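Local structure of dihydrolipoyl dehydrogenase (Elizabethkingia anophelis NUHP1, 6UZI) at residues A[50-55]-A[102-107]; A[150-155]-A[283-288]; A[156-161]-A[275-280]; A[329-334]-A[353-358]. The protein probably oxidises the dihydrolipoyl groups of lipoylated proteins to lipoyl groups, passing the electrons through a bound FAD and a redox-active disulfide to NAD(+). All coordinates share one frame; numbering follows the deposited sequence.

Contact 1: residues A[50-55]-A[102-107]. With FAD (flavin-adenine dinucleotide), chain E.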
# COMPACT_ATOMS: atom_id res chain seq x y z
N CYS A 50 -4.09 21.99 -4.10
CA CYS A 50 -3.53 20.70 -3.71
C CYS A 50 -2.01 20.73 -3.65
O CYS A 50 -1.41 20.11 -2.76
CB CYS A 50 -4.01 19.63 -4.70
SG CYS A 50 -3.48 17.94 -4.35
N LEU A 51 -1.38 21.45 -4.57
CA LEU A 51 0.07 21.49 -4.63
C LEU A 51 0.66 22.57 -3.72
O LEU A 51 1.62 22.31 -2.99
CB LEU A 51 0.52 21.73 -6.08
CG LEU A 51 1.98 22.15 -6.23
CD1 LEU A 51 2.90 21.13 -5.59
CD2 LEU A 51 2.32 22.33 -7.69
N ASN A 52 0.09 23.77 -3.74
CA ASN A 52 0.75 24.90 -3.11
C ASN A 52 0.40 25.04 -1.63
O ASN A 52 1.26 25.42 -0.83
CB ASN A 52 0.39 26.18 -3.88
CG ASN A 52 0.82 26.12 -5.35
OD1 ASN A 52 1.98 26.35 -5.68
ND2 ASN A 52 -0.13 25.80 -6.23
N VAL A 53 -0.84 24.73 -1.25
CA VAL A 53 -1.29 24.90 0.13
C VAL A 53 -2.18 23.74 0.54
O VAL A 53 -2.99 23.86 1.47
CB VAL A 53 -2.03 26.24 0.32
CG1 VAL A 53 -1.08 27.42 0.20
CG2 VAL A 53 -3.18 26.38 -0.68
N GLY A 54 -2.05 22.60 -0.13
CA GLY A 54 -2.95 21.49 0.13
C GLY A 54 -2.33 20.12 0.34
O GLY A 54 -1.62 19.90 1.32
N CYS A 55 -2.64 19.19 -0.57
CA CYS A 55 -2.29 17.78 -0.39
C CYS A 55 -0.79 17.59 -0.21
O CYS A 55 -0.34 17.01 0.79
CB CYS A 55 -2.75 16.95 -1.60
SG CYS A 55 -4.21 17.50 -2.48
N GLN A 102 9.42 21.31 -6.37
CA GLN A 102 9.64 20.20 -7.29
C GLN A 102 8.41 19.95 -8.15
O GLN A 102 8.50 19.90 -9.38
CB GLN A 102 9.98 18.93 -6.51
CG GLN A 102 11.44 18.66 -6.22
CD GLN A 102 11.63 17.28 -5.59
OE1 GLN A 102 11.52 17.11 -4.37
NE2 GLN A 102 11.90 16.28 -6.44
N THR A 103 7.25 19.80 -7.51
CA THR A 103 6.04 19.44 -8.24
C THR A 103 5.58 20.57 -9.16
O THR A 103 5.07 20.30 -10.26
CB THR A 103 4.95 19.05 -7.23
OG1 THR A 103 5.50 18.12 -6.29
CG2 THR A 103 3.76 18.40 -7.93
N THR A 104 5.78 21.82 -8.75
CA THR A 104 5.45 22.95 -9.62
C THR A 104 6.25 22.90 -10.92
O THR A 104 5.70 23.14 -12.00
CB THR A 104 5.72 24.27 -8.88
OG1 THR A 104 4.70 24.51 -7.91
CG2 THR A 104 5.75 25.43 -9.84
N LYS A 105 7.54 22.59 -10.83
CA LYS A 105 8.35 22.50 -12.04
C LYS A 105 7.87 21.37 -12.94
O LYS A 105 7.91 21.50 -14.17
CB LYS A 105 9.83 22.30 -11.68
CG LYS A 105 10.54 23.55 -11.21
CD LYS A 105 12.02 23.28 -10.99
CE LYS A 105 12.73 24.50 -10.44
NZ LYS A 105 14.19 24.24 -10.27
N GLY A 106 7.41 20.27 -12.35
CA GLY A 106 6.88 19.18 -13.16
C GLY A 106 5.62 19.58 -13.90
O GLY A 106 5.42 19.21 -15.06
N ILE A 107 4.76 20.37 -13.25
CA ILE A 107 3.56 20.84 -13.92
C ILE A 107 3.91 21.80 -15.05
O ILE A 107 3.32 21.75 -16.13
CB ILE A 107 2.61 21.48 -12.90
CG1 ILE A 107 2.16 20.44 -11.88
CG2 ILE A 107 1.40 22.07 -13.61
CD1 ILE A 107 1.27 21.00 -10.82
PA FAD E . -8.01 24.21 -6.79
O1A FAD E . -6.93 23.24 -6.49
O2A FAD E . -8.70 24.60 -5.48
O5B FAD E . -7.35 25.54 -7.36
C5B FAD E . -7.98 26.18 -8.49
C4B FAD E . -7.08 27.29 -8.96
O4B FAD E . -7.87 28.30 -9.62
C3B FAD E . -6.26 28.01 -7.89
O3B FAD E . -4.88 27.78 -8.13
C2B FAD E . -6.60 29.49 -8.08
O2B FAD E . -5.47 30.34 -7.94
C1B FAD E . -7.16 29.51 -9.50
N9A FAD E . -8.10 30.59 -9.78
C8A FAD E . -9.26 30.87 -9.11
N7A FAD E . -9.95 31.86 -9.61
C5A FAD E . -9.19 32.27 -10.70
C6A FAD E . -9.38 33.27 -11.66
N6A FAD E . -10.45 34.07 -11.71
N1A FAD E . -8.42 33.43 -12.61
C2A FAD E . -7.36 32.61 -12.58
N3A FAD E . -7.08 31.62 -11.73
C4A FAD E . -8.05 31.49 -10.81
N1 FAD E . -7.71 16.53 -1.55
C2 FAD E . -7.41 15.23 -1.75
O2 FAD E . -7.94 14.58 -2.65
N3 FAD E . -6.46 14.61 -0.95
C4 FAD E . -5.76 15.20 0.09
O4 FAD E . -4.94 14.55 0.73
C4X FAD E . -6.09 16.58 0.29
N5 FAD E . -5.45 17.23 1.23
C5X FAD E . -5.73 18.58 1.38
C6 FAD E . -5.02 19.31 2.33
C7 FAD E . -5.21 20.68 2.48
C7M FAD E . -4.41 21.43 3.51
C8 FAD E . -6.14 21.34 1.66
C8M FAD E . -6.33 22.83 1.74
C9 FAD E . -6.87 20.62 0.72
C9A FAD E . -6.67 19.25 0.57
N10 FAD E . -7.35 18.50 -0.41
C10 FAD E . -7.08 17.17 -0.58
C1' FAD E . -8.33 19.14 -1.30
C2' FAD E . -7.74 19.49 -2.66
O2' FAD E . -6.81 20.57 -2.54
C3' FAD E . -8.83 19.85 -3.66
O3' FAD E . -9.90 18.91 -3.57
C4' FAD E . -8.32 19.88 -5.10
O4' FAD E . -7.18 20.74 -5.15
C5' FAD E . -9.37 20.30 -6.10
O5' FAD E . -8.75 21.33 -6.90
P FAD E . -9.42 22.05 -8.19
O1P FAD E . -8.77 21.76 -9.50
O2P FAD E . -10.93 21.89 -8.27
O3P FAD E . -9.13 23.55 -7.73
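With CG anti to the backbone N (chi1 165°) and chi2 at 56°, Leu51 sends its two methyl groups toward helix 89-113, one to Thr103 and the other between Thr104 and Ile107. CD1 lies against Thr103, 3.3 Å from its CB, and the two side chains run antiparallel alongside one another. The other branch, CD2, meets Ile107 CD1 tip to tip at 3.6 Å, while the side chain of Thr104 lies roughly perpendicular to Leu51, with OG1 against that same CD2.

No hydrogen bond joins the two segments. The polar ends here are held within their own neighbourhoods: Thr103 OG1 bonds to the backbone O of Val99 one helical turn back, Thr104 OG1 makes a weak hydrogen bond to Val100 O, and Asn52 ND2 bonds to Gly48 O. Across the two segments Leu51 makes most of the contact.

Turned away from helix 89-113 is the redox end of the segment. Cys50 and Cys55 form the disulfide, with SG to SG at 2.0 Å; Gly54 takes the N-cap position of helix 55-73, and its CA lies 3.4 Å from C7 of the flavin. Cys55 SG stands 3.5 Å from both C10 and C4X of FAD, whereas Cys50 places its CB 3.4 Å from the ribityl O4' and packs against His453 of the second subunit, the predicted proton acceptor. As in related disulfide oxidoreductases, this division of places is consistent with Cys55 being the sulfur that exchanges electrons with the flavin and Cys50 the one that exchanges with dihydrolipoamide.

Contact 2: residues A[150-155]-A[283-288]. With FAD (flavin-adenine dinucleotide), chain E.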
# COMPACT_ATOMS: atom_id res chain seq x y z
N ILE A 150 -14.38 25.97 -16.27
CA ILE A 150 -14.18 26.65 -15.00
C ILE A 150 -13.59 25.67 -13.99
O ILE A 150 -14.20 24.63 -13.70
CB ILE A 150 -15.49 27.24 -14.47
CG1 ILE A 150 -16.06 28.27 -15.44
CG2 ILE A 150 -15.29 27.84 -13.11
CD1 ILE A 150 -17.39 28.83 -14.98
N ALA A 151 -12.42 25.99 -13.46
CA ALA A 151 -11.77 25.11 -12.49
C ALA A 151 -11.14 25.94 -11.38
O ALA A 151 -10.00 25.71 -10.97
CB ALA A 151 -10.74 24.23 -13.18
N THR A 152 -11.90 26.89 -10.84
CA THR A 152 -11.37 27.87 -9.90
C THR A 152 -11.28 27.32 -8.47
O THR A 152 -10.70 27.99 -7.61
CB THR A 152 -12.24 29.13 -9.92
OG1 THR A 152 -13.62 28.79 -9.72
CG2 THR A 152 -12.10 29.84 -11.26
N GLY A 153 -11.82 26.14 -8.21
CA GLY A 153 -11.53 25.47 -6.96
C GLY A 153 -12.26 26.07 -5.76
O GLY A 153 -13.39 26.56 -5.85
N SER A 154 -11.59 26.02 -4.62
CA SER A 154 -12.20 26.35 -3.35
C SER A 154 -11.25 27.20 -2.53
O SER A 154 -10.05 27.27 -2.79
CB SER A 154 -12.59 25.09 -2.57
OG SER A 154 -11.47 24.24 -2.34
N LYS A 155 -11.79 27.81 -1.50
CA LYS A 155 -11.03 28.56 -0.51
C LYS A 155 -11.41 28.04 0.86
O LYS A 155 -12.43 27.36 1.01
CB LYS A 155 -11.31 30.07 -0.62
CG LYS A 155 -10.07 30.93 -0.93
CD LYS A 155 -9.49 30.69 -2.33
CE LYS A 155 -8.38 31.70 -2.67
NZ LYS A 155 -7.84 31.49 -4.04
N PRO A 283 -16.58 26.77 -2.23
CA PRO A 283 -16.26 26.98 -3.65
C PRO A 283 -15.88 28.43 -3.91
O PRO A 283 -16.43 29.35 -3.30
CB PRO A 283 -17.56 26.59 -4.37
CG PRO A 283 -18.62 26.76 -3.35
CD PRO A 283 -17.98 26.37 -2.04
N TYR A 284 -14.91 28.62 -4.80
CA TYR A 284 -14.33 29.93 -5.05
C TYR A 284 -14.72 30.42 -6.43
O TYR A 284 -14.44 29.74 -7.43
CB TYR A 284 -12.81 29.88 -4.90
CG TYR A 284 -12.15 31.23 -5.09
CD1 TYR A 284 -11.50 31.56 -6.27
CD2 TYR A 284 -12.18 32.19 -4.08
CE1 TYR A 284 -10.91 32.79 -6.44
CE2 TYR A 284 -11.59 33.42 -4.24
CZ TYR A 284 -10.95 33.72 -5.43
OH TYR A 284 -10.36 34.95 -5.60
N THR A 285 -15.39 31.57 -6.49
CA THR A 285 -15.76 32.18 -7.77
C THR A 285 -15.52 33.69 -7.79
O THR A 285 -15.94 34.35 -8.76
CB THR A 285 -17.23 31.88 -8.11
OG1 THR A 285 -18.05 32.10 -6.96
CG2 THR A 285 -17.38 30.44 -8.56
N ASP A 286 -14.86 34.26 -6.79
CA ASP A 286 -14.69 35.71 -6.72
C ASP A 286 -13.93 36.22 -7.93
O ASP A 286 -12.88 35.67 -8.29
CB ASP A 286 -13.93 36.11 -5.45
CG ASP A 286 -14.75 35.91 -4.19
OD1 ASP A 286 -15.96 35.63 -4.30
OD2 ASP A 286 -14.17 36.01 -3.08
N GLY A 287 -14.46 37.26 -8.57
CA GLY A 287 -13.79 37.93 -9.66
C GLY A 287 -13.82 37.22 -10.99
O GLY A 287 -13.16 37.67 -11.93
N LEU A 288 -14.56 36.11 -11.09
CA LEU A 288 -14.63 35.29 -12.29
C LEU A 288 -15.50 35.90 -13.38
O LEU A 288 -15.46 35.43 -14.52
CB LEU A 288 -15.13 33.89 -11.92
CG LEU A 288 -15.03 32.78 -12.96
CD1 LEU A 288 -13.60 32.70 -13.46
CD2 LEU A 288 -15.46 31.46 -12.36
PA FAD E . -8.01 24.21 -6.79
O1A FAD E . -6.93 23.24 -6.49
O2A FAD E . -8.70 24.60 -5.48
O5B FAD E . -7.35 25.54 -7.36
C5B FAD E . -7.98 26.18 -8.49
C4B FAD E . -7.08 27.29 -8.96
O4B FAD E . -7.87 28.30 -9.62
C3B FAD E . -6.26 28.01 -7.89
O3B FAD E . -4.88 27.78 -8.13
C2B FAD E . -6.60 29.49 -8.08
O2B FAD E . -5.47 30.34 -7.94
C1B FAD E . -7.16 29.51 -9.50
N9A FAD E . -8.10 30.59 -9.78
C8A FAD E . -9.26 30.87 -9.11
N7A FAD E . -9.95 31.86 -9.61
C5A FAD E . -9.19 32.27 -10.70
C6A FAD E . -9.38 33.27 -11.66
N6A FAD E . -10.45 34.07 -11.71
N1A FAD E . -8.42 33.43 -12.61
C2A FAD E . -7.36 32.61 -12.58
N3A FAD E . -7.08 31.62 -11.73
C4A FAD E . -8.05 31.49 -10.81
N1 FAD E . -7.71 16.53 -1.55
C2 FAD E . -7.41 15.23 -1.75
O2 FAD E . -7.94 14.58 -2.65
N3 FAD E . -6.46 14.61 -0.95
C4 FAD E . -5.76 15.20 0.09
O4 FAD E . -4.94 14.55 0.73
C4X FAD E . -6.09 16.58 0.29
N5 FAD E . -5.45 17.23 1.23
C5X FAD E . -5.73 18.58 1.38
C6 FAD E . -5.02 19.31 2.33
C7 FAD E . -5.21 20.68 2.48
C7M FAD E . -4.41 21.43 3.51
C8 FAD E . -6.14 21.34 1.66
C8M FAD E . -6.33 22.83 1.74
C9 FAD E . -6.87 20.62 0.72
C9A FAD E . -6.67 19.25 0.57
N10 FAD E . -7.35 18.50 -0.41
C10 FAD E . -7.08 17.17 -0.58
C1' FAD E . -8.33 19.14 -1.30
C2' FAD E . -7.74 19.49 -2.66
O2' FAD E . -6.81 20.57 -2.54
C3' FAD E . -8.83 19.85 -3.66
O3' FAD E . -9.90 18.91 -3.57
C4' FAD E . -8.32 19.88 -5.10
O4' FAD E . -7.18 20.74 -5.15
C5' FAD E . -9.37 20.30 -6.10
O5' FAD E . -8.75 21.33 -6.90
P FAD E . -9.42 22.05 -8.19
O1P FAD E . -8.77 21.76 -9.50
O2P FAD E . -10.93 21.89 -8.27
O3P FAD E . -9.13 23.55 -7.73
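Thr152 and Tyr284 make the tight centre of this contact. Thr152 OG1, set between the backbone N and the carbonyl carbon (chi1 53°), donates to Tyr284 O at 2.6 Å, arriving almost straight along the C=O axis. The return bond runs from Tyr284 N to Gly153 O at 2.8 Å, with the donor tilted from the carbonyl plane. Next to it Ser154 and Pro283 form an antiparallel, non-hydrogen-bonded pair with diverging side chains. Deeper in, Leu288 CD2 packs on Ile150 CG2 at 3.7 Å and also touches Thr152 CG2.

The Tyr284 ring works at the border. Lys155 runs alongside it and holds NZ over the ring centre, 4.0 Å from the centroid, in a cation-pi contact; the backbone N of Asp286 covers the opposite face, and N7A of the adenine lies at the edge, 3.4 Å from CE1. Beyond the ring the packing gives out: Asp286 and Gly287, the middle of a type II turn from Thr285 to Leu288, are exposed.

Toward the cofactor, Ser154 N makes a weak bond of 3.3 Å to phosphate oxygen O2A, and Ser154 OG is held by Asp321 and Arg281. The Ala151-Thr152-Gly153 sequence, just after the sheet strand 148-150 and lying along the ADP half of FAD, is the ATG motif of the Rossmann-type FAD domain in this flavoprotein family.

Contact 3: residues A[156-161]-A[275-280]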
# COMPACT_ATOMS: atom_id res chain seq x y z
N PRO A 156 -10.59 28.28 1.88
CA PRO A 156 -10.96 27.84 3.23
C PRO A 156 -12.24 28.51 3.71
O PRO A 156 -12.44 29.71 3.51
CB PRO A 156 -9.75 28.26 4.07
CG PRO A 156 -8.60 28.27 3.08
CD PRO A 156 -9.23 28.85 1.85
N SER A 157 -13.13 27.71 4.30
CA SER A 157 -14.23 28.30 5.05
C SER A 157 -13.72 28.81 6.38
O SER A 157 -12.61 28.50 6.83
CB SER A 157 -15.37 27.31 5.33
OG SER A 157 -16.21 27.11 4.21
N SER A 158 -14.54 29.65 7.01
CA SER A 158 -14.24 30.08 8.36
C SER A 158 -15.56 30.40 9.04
O SER A 158 -16.65 30.19 8.49
CB SER A 158 -13.27 31.25 8.38
OG SER A 158 -12.80 31.47 9.70
N LEU A 159 -15.46 30.90 10.27
CA LEU A 159 -16.63 31.35 10.98
C LEU A 159 -16.60 32.87 11.08
O LEU A 159 -15.53 33.44 11.35
CB LEU A 159 -16.67 30.74 12.38
CG LEU A 159 -16.57 29.21 12.45
CD1 LEU A 159 -16.63 28.75 13.89
CD2 LEU A 159 -17.66 28.52 11.63
N PRO A 160 -17.74 33.53 10.90
CA PRO A 160 -17.72 35.00 10.82
C PRO A 160 -17.13 35.70 12.03
O PRO A 160 -16.60 36.80 11.89
CB PRO A 160 -19.20 35.35 10.63
CG PRO A 160 -19.78 34.11 9.95
CD PRO A 160 -19.06 32.96 10.59
N PHE A 161 -17.20 35.10 13.23
CA PHE A 161 -16.74 35.78 14.43
C PHE A 161 -15.26 35.58 14.70
O PHE A 161 -14.75 36.11 15.70
CB PHE A 161 -17.53 35.32 15.66
CG PHE A 161 -17.48 33.84 15.91
CD1 PHE A 161 -16.40 33.27 16.56
CD2 PHE A 161 -18.52 33.02 15.50
CE1 PHE A 161 -16.34 31.91 16.79
CE2 PHE A 161 -18.47 31.66 15.73
CZ PHE A 161 -17.38 31.11 16.38
N CYS A 275 -4.18 28.39 17.21
CA CYS A 275 -5.53 27.92 16.90
C CYS A 275 -5.71 27.79 15.39
O CYS A 275 -5.59 28.78 14.66
CB CYS A 275 -6.59 28.86 17.48
SG CYS A 275 -8.24 28.32 17.02
N LEU A 276 -6.02 26.58 14.94
CA LEU A 276 -6.23 26.26 13.53
C LEU A 276 -7.72 26.05 13.27
O LEU A 276 -8.36 25.21 13.90
CB LEU A 276 -5.44 25.01 13.14
CG LEU A 276 -5.76 24.24 11.85
CD1 LEU A 276 -5.50 25.06 10.60
CD2 LEU A 276 -4.95 22.96 11.83
N VAL A 277 -8.26 26.81 12.32
CA VAL A 277 -9.67 26.76 11.95
C VAL A 277 -9.83 25.86 10.72
O VAL A 277 -9.40 26.20 9.62
CB VAL A 277 -10.22 28.16 11.67
CG1 VAL A 277 -11.70 28.09 11.38
CG2 VAL A 277 -9.93 29.07 12.85
N SER A 278 -10.45 24.70 10.92
CA SER A 278 -10.67 23.72 9.86
C SER A 278 -12.15 23.36 9.84
O SER A 278 -12.56 22.29 10.29
CB SER A 278 -9.80 22.47 10.07
OG SER A 278 -8.44 22.82 10.13
N VAL A 279 -12.96 24.29 9.34
CA VAL A 279 -14.41 24.13 9.33
C VAL A 279 -14.94 23.81 7.94
O VAL A 279 -16.13 23.99 7.69
CB VAL A 279 -15.13 25.36 9.92
CG1 VAL A 279 -14.86 25.45 11.41
CG2 VAL A 279 -14.68 26.63 9.20
N GLY A 280 -14.07 23.44 7.01
CA GLY A 280 -14.52 23.03 5.70
C GLY A 280 -13.92 23.88 4.60
O GLY A 280 -13.10 24.77 4.84
O HOH W 1 -11.61 25.85 7.47
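A water molecule sits between Ser157, Val277 and Val279 and is gripped from both segments. It accepts the N-H of Val279 at 2.8 Å and lies within hydrogen-bonding distance of two carbonyls, Ser157 O at 2.9 Å and Val277 O at 3.1 Å. Close by, the direct bond between the two segments runs from Ser157 N to Gly280 O at 3.0 Å; its N-H...O angle is 158°, but the donor stands well above the carbonyl plane. Ser157 CB rests against that same Gly280 O.

Strand 274-277 belongs to the five-stranded parallel sheet of the Rossmann-type NAD domain. Segment 156-161 follows strand 154-156, whose antiparallel partner 281-283 continues on from Gly280, so the contact lies where the chain crosses between the FAD and NAD domains. Gly280 is itself a predicted NAD(+) contact, and its positive phi of 121° suits a glycine.

Beside the water, Val279 packs against the other segment. It places CG2 between its backbone N and carbonyl carbon, which brings that methyl over the backbone there, 3.6 Å from Ser158 CA. Its second methyl, CG1, meets Leu159 CD2 at 4.2 Å, the two side chains passing at a slant. Ser158 OG lies 3.9 Å from Val277 CG1, and Val277 is covered further by Ile162 and Leu164. Val279 also touches the glycine-rich turn that includes Gly189, a predicted NAD(+)-binding residue.

Contact 4: residues A[329-334]-A[353-358]. With ZN (zinc ion), chain L; FAD (flavin-adenine dinucleotide), chain E.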
# COMPACT_ATOMS: atom_id res chain seq x y z
N ALA A 329 -9.26 15.83 -4.80
CA ALA A 329 -8.37 16.18 -5.91
C ALA A 329 -8.56 15.23 -7.09
O ALA A 329 -8.62 15.67 -8.25
CB ALA A 329 -6.92 16.19 -5.44
N HIS A 330 -8.62 13.92 -6.83
CA HIS A 330 -8.84 12.99 -7.93
C HIS A 330 -10.25 13.08 -8.50
O HIS A 330 -10.45 12.71 -9.66
CB HIS A 330 -8.52 11.56 -7.50
CG HIS A 330 -9.19 11.13 -6.24
ND1 HIS A 330 -8.87 11.66 -5.01
CD2 HIS A 330 -10.16 10.21 -6.01
CE1 HIS A 330 -9.61 11.09 -4.07
NE2 HIS A 330 -10.41 10.21 -4.66
N LYS A 331 -11.21 13.60 -7.73
CA LYS A 331 -12.53 13.86 -8.28
C LYS A 331 -12.48 15.00 -9.30
O LYS A 331 -13.17 14.96 -10.32
CB LYS A 331 -13.52 14.17 -7.16
CG LYS A 331 -14.94 14.49 -7.60
CD LYS A 331 -15.16 16.00 -7.68
CE LYS A 331 -16.63 16.36 -7.75
NZ LYS A 331 -16.81 17.82 -7.93
N ALA A 332 -11.66 16.02 -9.02
CA ALA A 332 -11.48 17.10 -9.98
C ALA A 332 -10.74 16.61 -11.22
O ALA A 332 -11.09 16.99 -12.35
CB ALA A 332 -10.71 18.24 -9.33
N GLU A 333 -9.72 15.77 -11.03
CA GLU A 333 -8.99 15.21 -12.16
C GLU A 333 -9.92 14.43 -13.09
O GLU A 333 -9.87 14.60 -14.31
CB GLU A 333 -7.87 14.32 -11.63
CG GLU A 333 -6.64 15.06 -11.20
CD GLU A 333 -5.62 14.18 -10.50
OE1 GLU A 333 -6.00 13.08 -10.04
OE2 GLU A 333 -4.44 14.56 -10.45
N GLU A 334 -10.77 13.57 -12.53
CA GLU A 334 -11.65 12.77 -13.37
C GLU A 334 -12.65 13.65 -14.11
O GLU A 334 -12.93 13.43 -15.30
CB GLU A 334 -12.39 11.73 -12.53
CG GLU A 334 -13.19 10.72 -13.37
CD GLU A 334 -13.70 9.55 -12.54
OE1 GLU A 334 -13.42 9.53 -11.32
OE2 GLU A 334 -14.36 8.65 -13.11
N ASN A 353 -20.11 7.03 -7.03
CA ASN A 353 -20.12 6.10 -5.91
C ASN A 353 -18.79 5.38 -5.74
O ASN A 353 -18.51 4.88 -4.65
CB ASN A 353 -21.25 5.08 -6.08
CG ASN A 353 -21.56 4.34 -4.80
OD1 ASN A 353 -21.64 4.93 -3.72
ND2 ASN A 353 -21.74 3.02 -4.90
N LEU A 354 -17.96 5.35 -6.79
CA LEU A 354 -16.69 4.63 -6.78
C LEU A 354 -15.49 5.55 -6.73
O LEU A 354 -14.39 5.16 -7.13
CB LEU A 354 -16.59 3.70 -7.98
CG LEU A 354 -17.68 2.63 -8.03
CD1 LEU A 354 -17.39 1.63 -9.13
CD2 LEU A 354 -17.81 1.93 -6.68
N ILE A 355 -15.67 6.77 -6.23
CA ILE A 355 -14.57 7.70 -5.99
C ILE A 355 -14.14 7.54 -4.53
O ILE A 355 -14.94 7.84 -3.63
CB ILE A 355 -14.98 9.15 -6.28
CG1 ILE A 355 -15.35 9.30 -7.75
CG2 ILE A 355 -13.85 10.11 -5.89
CD1 ILE A 355 -15.87 10.66 -8.10
N PRO A 356 -12.93 7.08 -4.26
CA PRO A 356 -12.53 6.84 -2.86
C PRO A 356 -12.21 8.14 -2.13
O PRO A 356 -11.84 9.15 -2.72
CB PRO A 356 -11.28 5.97 -3.00
CG PRO A 356 -10.66 6.45 -4.31
CD PRO A 356 -11.84 6.76 -5.21
N GLY A 357 -12.38 8.09 -0.81
CA GLY A 357 -11.97 9.18 0.04
C GLY A 357 -10.92 8.72 1.03
O GLY A 357 -11.07 7.65 1.64
N VAL A 358 -9.85 9.49 1.21
CA VAL A 358 -8.72 9.08 2.03
C VAL A 358 -8.44 10.14 3.10
O VAL A 358 -8.51 11.34 2.84
CB VAL A 358 -7.45 8.82 1.18
CG1 VAL A 358 -6.27 8.47 2.07
CG2 VAL A 358 -7.70 7.67 0.22
ZN ZN L . -3.45 12.87 -9.40
PA FAD E . -8.01 24.21 -6.79
O1A FAD E . -6.93 23.24 -6.49
O2A FAD E . -8.70 24.60 -5.48
O5B FAD E . -7.35 25.54 -7.36
C5B FAD E . -7.98 26.18 -8.49
C4B FAD E . -7.08 27.29 -8.96
O4B FAD E . -7.87 28.30 -9.62
C3B FAD E . -6.26 28.01 -7.89
O3B FAD E . -4.88 27.78 -8.13
C2B FAD E . -6.60 29.49 -8.08
O2B FAD E . -5.47 30.34 -7.94
C1B FAD E . -7.16 29.51 -9.50
N9A FAD E . -8.10 30.59 -9.78
C8A FAD E . -9.26 30.87 -9.11
N7A FAD E . -9.95 31.86 -9.61
C5A FAD E . -9.19 32.27 -10.70
C6A FAD E . -9.38 33.27 -11.66
N6A FAD E . -10.45 34.07 -11.71
N1A FAD E . -8.42 33.43 -12.61
C2A FAD E . -7.36 32.61 -12.58
N3A FAD E . -7.08 31.62 -11.73
C4A FAD E . -8.05 31.49 -10.81
N1 FAD E . -7.71 16.53 -1.55
C2 FAD E . -7.41 15.23 -1.75
O2 FAD E . -7.94 14.58 -2.65
N3 FAD E . -6.46 14.61 -0.95
C4 FAD E . -5.76 15.20 0.09
O4 FAD E . -4.94 14.55 0.73
C4X FAD E . -6.09 16.58 0.29
N5 FAD E . -5.45 17.23 1.23
C5X FAD E . -5.73 18.58 1.38
C6 FAD E . -5.02 19.31 2.33
C7 FAD E . -5.21 20.68 2.48
C7M FAD E . -4.41 21.43 3.51
C8 FAD E . -6.14 21.34 1.66
C8M FAD E . -6.33 22.83 1.74
C9 FAD E . -6.87 20.62 0.72
C9A FAD E . -6.67 19.25 0.57
N10 FAD E . -7.35 18.50 -0.41
C10 FAD E . -7.08 17.17 -0.58
C1' FAD E . -8.33 19.14 -1.30
C2' FAD E . -7.74 19.49 -2.66
O2' FAD E . -6.81 20.57 -2.54
C3' FAD E . -8.83 19.85 -3.66
O3' FAD E . -9.90 18.91 -3.57
C4' FAD E . -8.32 19.88 -5.10
O4' FAD E . -7.18 20.74 -5.15
C5' FAD E . -9.37 20.30 -6.10
O5' FAD E . -8.75 21.33 -6.90
P FAD E . -9.42 22.05 -8.19
O1P FAD E . -8.77 21.76 -9.50
O2P FAD E . -10.93 21.89 -8.27
O3P FAD E . -9.13 23.55 -7.73
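His330 reaches across to Pro356 with the one hydrogen bond of this contact: NE2 donates to Pro356 O at 2.6 Å. The carbonyl oxygen lies exactly in the plane of the imidazole, at its edge, while the N-H...O angle of 149° leaves the bond somewhat bent. Two apolar groups flank the same nitrogen, Ile355 CG2 at 3.7 Å and Pro356 CD at 3.8 Å. A chi1 of 51° swings the ring off the helix toward the loop, and the bond to Pro356 should then limit its rotation.

Further along the helix Ile355 is the common partner. Its CD1 comes to Lys331 CG at 4.0 Å, and its CG1 lies beside the carboxylate of Glu334. Only the aliphatic part of Lys331 serves here, since NZ turns away to a salt bridge with Glu335 and a hydrogen bond to Lys324 O.

Next comes the start of the helix, on the cofactor side. Ala329 N donates a straight bond of 2.8 Å to flavin O2, so the helix N-terminus points at the pyrimidine end of the isoalloxazine and would probably stabilise negative charge there in the reduced flavin. One turn on, Glu333 binds the zinc ion through OE2 at 2.2 Å and OE1 at 2.6 Å; His453 and Glu458 of the second subunit complete the site.

In the fold, helix 329-343 lies between helix 21-32, which meets Glu333, and the loop leading into strand 357-359, an outermost strand, within this chain, of the antiparallel sheet of the dimerisation domain, while helix 426-438 packs on Pro356.

Overall arrangement
FAD ties contacts 1, 2 and 4 together: contact 2 lies along its ADP half, while contacts 1 and 4 meet at the flavin. Contacts 1 and 4 also pack directly on each other, through Ala329 CB, which is 4.0 Å from Cys50 SG and 4.2 Å from Cys55 SG; both also reach the second subunit, whose His453 faces the disulfide and shares the zinc ion. Contact 2 touches neither of them, its nearest atoms lying about 7 Å from each. Contact 3 continues directly from contact 2 in sequence and contributes Gly280 to the predicted NAD(+) site. Its centre is 24 Å from that of contact 4, and their nearest atoms are about 13 Å apart.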